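Long-range contact in transcriptional regulatory protein FixJ (Sinorhizobium meliloti, PDB 1D5W), which induces, once activated by the sensor FixL, expression of the nitrogen-fixation regulators nifA and fixK, the part here being its phosphorylatable receiver domain: residues P77-T82 / D100-P105. The protein carries 3 engineered substitutions. Sequence-based numbering, arbitrary orientation.
Sequences PSIVIT and DFIEKP
The last two strands of the receiver-domain sheet, 78-82 and 100-103, pair in parallel as the two strands of a beta-alpha-beta crossover, and their C-terminal ends form part of the phosphorylation site. Val80 lies beside Phe101 and Thr82 beside Glu103. The ladder alternates direction: Val80 N gives to Asp100 O (3.0 Å), Val80 O takes Ile102 N (2.9 Å), Thr82 N gives to Ile102 O (3.2 Å), and Thr82 O takes Lys104 N (2.9 Å). This last bond continues the pairing past the strand end. On one face the Phe101 ring, its CG anti to the backbone N (chi1 -179°), reaches across to strand 78-82 and forward along it, spanning two residues: CD1 meets Val80 CB at 3.8 Å, and CZ meets Thr82 CG2, also at 3.8 Å. Thr82 turns its methyl to the ring, while OG1, anti to the backbone N (chi1 -172°), bonds to the phosphoryl group of the phosphorylated aspartate at position 54 and to His84 N. On the other face, Ile79 CG2 approaches Ile102 CD1. The extended Lys104 chain runs back alongside the Thr82 carbonyl and lays CE against Ile81 CD1 (3.8 Å), carrying NZ to a second phosphoryl oxygen. Thr82 and Lys104 thus grip the phosphoryl group together, matching the conserved threonine and lysine of response regulators. Helix 87-95 packs over Val80 and Phe101, helix 108-119 over Ile79, Ile81 and Ile102. Strand 49-52 borders 78-82 on the side away from 100-103, an outermost strand within this chain, where Phe101 and Glu103 pack on Val87 of the second subunit and Asp100 forms a salt bridge with Lys95 of that subunit.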
loop_
_atom_site.group_PDB
_atom_site.type_symbol
_atom_site.label_atom_id
_atom_site.label_comp_id
_atom_site.label_asym_id
_atom_site.label_seq_id
_atom_site.Cartn_x
_atom_site.Cartn_y
_atom_site.Cartn_z
ATOM N N PRO A 77 3.782 10.313 -9.994
ATOM C CA PRO A 77 3.063 9.030 -9.878
ATOM C C PRO A 77 4.043 7.904 -10.217
ATOM O O PRO A 77 4.698 7.928 -11.275
ATOM C CB PRO A 77 1.951 9.150 -10.915
ATOM C CG PRO A 77 1.709 10.643 -10.992
ATOM C CD PRO A 77 3.098 11.229 -10.920
ATOM N N SER A 78 4.144 6.918 -9.333
ATOM C CA SER A 78 5.094 5.849 -9.547
ATOM C C SER A 78 4.554 4.451 -9.376
ATOM O O SER A 78 3.720 4.190 -8.512
ATOM C CB SER A 78 6.279 6.031 -8.600
ATOM O OG SER A 78 6.906 7.284 -8.807
ATOM N N ILE A 79 5.054 3.547 -10.210
ATOM C CA ILE A 79 4.664 2.152 -10.149
ATOM C C ILE A 79 5.942 1.364 -9.954
ATOM O O ILE A 79 6.948 1.629 -10.622
ATOM C CB ILE A 79 3.980 1.686 -11.457
ATOM C CG1 ILE A 79 2.667 2.445 -11.661
ATOM C CG2 ILE A 79 3.734 0.172 -11.407
ATOM C CD1 ILE A 79 2.273 2.569 -13.126
ATOM N N VAL A 80 5.926 0.421 -9.023
ATOM C CA VAL A 80 7.095 -0.400 -8.796
ATOM C C VAL A 80 6.802 -1.754 -9.410
ATOM O O VAL A 80 5.709 -2.283 -9.228
ATOM C CB VAL A 80 7.356 -0.611 -7.296
ATOM C CG1 VAL A 80 8.579 -1.514 -7.100
ATOM C CG2 VAL A 80 7.550 0.724 -6.609
ATOM N N ILE A 81 7.741 -2.302 -10.175
ATOM C CA ILE A 81 7.539 -3.638 -10.733
ATOM C C ILE A 81 8.721 -4.455 -10.256
ATOM O O ILE A 81 9.831 -3.935 -10.142
ATOM C CB ILE A 81 7.454 -3.655 -12.290
ATOM C CG1 ILE A 81 8.656 -2.919 -12.902
ATOM C CG2 ILE A 81 6.093 -3.067 -12.743
ATOM C CD1 ILE A 81 8.753 -3.085 -14.419
ATOM N N THR A 82 8.492 -5.728 -9.958
ATOM C CA THR A 82 9.563 -6.567 -9.437
ATOM C C THR A 82 9.282 -8.059 -9.551
ATOM O O THR A 82 8.126 -8.512 -9.487
ATOM C CB THR A 82 9.797 -6.265 -7.945
ATOM O OG1 THR A 82 10.964 -6.960 -7.480
ATOM C CG2 THR A 82 8.581 -6.737 -7.115
ATOM N N ASP A 100 0.993 1.851 -7.372
ATOM C CA ASP A 100 0.884 0.406 -7.488
ATOM C C ASP A 100 2.243 -0.289 -7.397
ATOM O O ASP A 100 3.306 0.310 -7.633
ATOM C CB ASP A 100 0.191 0.044 -8.804
ATOM C CG ASP A 100 -0.604 -1.250 -8.710
ATOM O OD1 ASP A 100 -1.525 -1.429 -9.544
ATOM O OD2 ASP A 100 -0.311 -2.086 -7.816
ATOM N N PHE A 101 2.176 -1.569 -7.047
ATOM C CA PHE A 101 3.330 -2.431 -6.867
ATOM C C PHE A 101 2.876 -3.717 -7.542
ATOM O O PHE A 101 1.975 -4.388 -7.049
ATOM C CB PHE A 101 3.538 -2.640 -5.369
ATOM C CG PHE A 101 4.718 -3.486 -5.017
ATOM C CD1 PHE A 101 5.922 -2.895 -4.649
ATOM C CD2 PHE A 101 4.604 -4.875 -4.984
ATOM C CE1 PHE A 101 6.996 -3.669 -4.240
ATOM C CE2 PHE A 101 5.669 -5.662 -4.580
ATOM C CZ PHE A 101 6.875 -5.057 -4.201
ATOM N N ILE A 102 3.499 -4.061 -8.664
ATOM C CA ILE A 102 3.084 -5.228 -9.417
ATOM C C ILE A 102 4.175 -6.253 -9.602
ATOM O O ILE A 102 5.318 -5.903 -9.915
ATOM C CB ILE A 102 2.595 -4.806 -10.799
ATOM C CG1 ILE A 102 1.619 -3.629 -10.653
ATOM C CG2 ILE A 102 1.953 -5.996 -11.506
ATOM C CD1 ILE A 102 1.150 -3.028 -11.982
ATOM N N GLU A 103 3.806 -7.522 -9.442
ATOM C CA GLU A 103 4.751 -8.624 -9.571
ATOM C C GLU A 103 4.897 -9.183 -10.986
ATOM O O GLU A 103 3.918 -9.306 -11.730
ATOM C CB GLU A 103 4.362 -9.764 -8.612
ATOM C CG GLU A 103 4.477 -9.381 -7.136
ATOM C CD GLU A 103 4.227 -10.548 -6.190
ATOM O OE1 GLU A 103 3.114 -11.134 -6.230
ATOM O OE2 GLU A 103 5.149 -10.873 -5.404
ATOM N N LYS A 104 6.130 -9.527 -11.345
ATOM C CA LYS A 104 6.424 -10.107 -12.654
ATOM C C LYS A 104 6.296 -11.626 -12.530
ATOM O O LYS A 104 6.504 -12.185 -11.451
ATOM C CB LYS A 104 7.850 -9.758 -13.080
ATOM C CG LYS A 104 8.134 -8.267 -13.203
ATOM C CD LYS A 104 9.622 -8.042 -13.332
ATOM C CE LYS A 104 9.945 -6.567 -13.576
ATOM N NZ LYS A 104 11.423 -6.314 -13.484
ATOM N N PRO A 105 5.960 -12.314 -13.633
ATOM C CA PRO A 105 5.706 -11.733 -14.953
ATOM C C PRO A 105 4.262 -11.261 -15.078
ATOM O O PRO A 105 3.364 -11.764 -14.402
ATOM C CB PRO A 105 5.986 -12.902 -15.886
ATOM C CG PRO A 105 5.338 -14.057 -15.110
ATOM C CD PRO A 105 5.774 -13.781 -13.661
#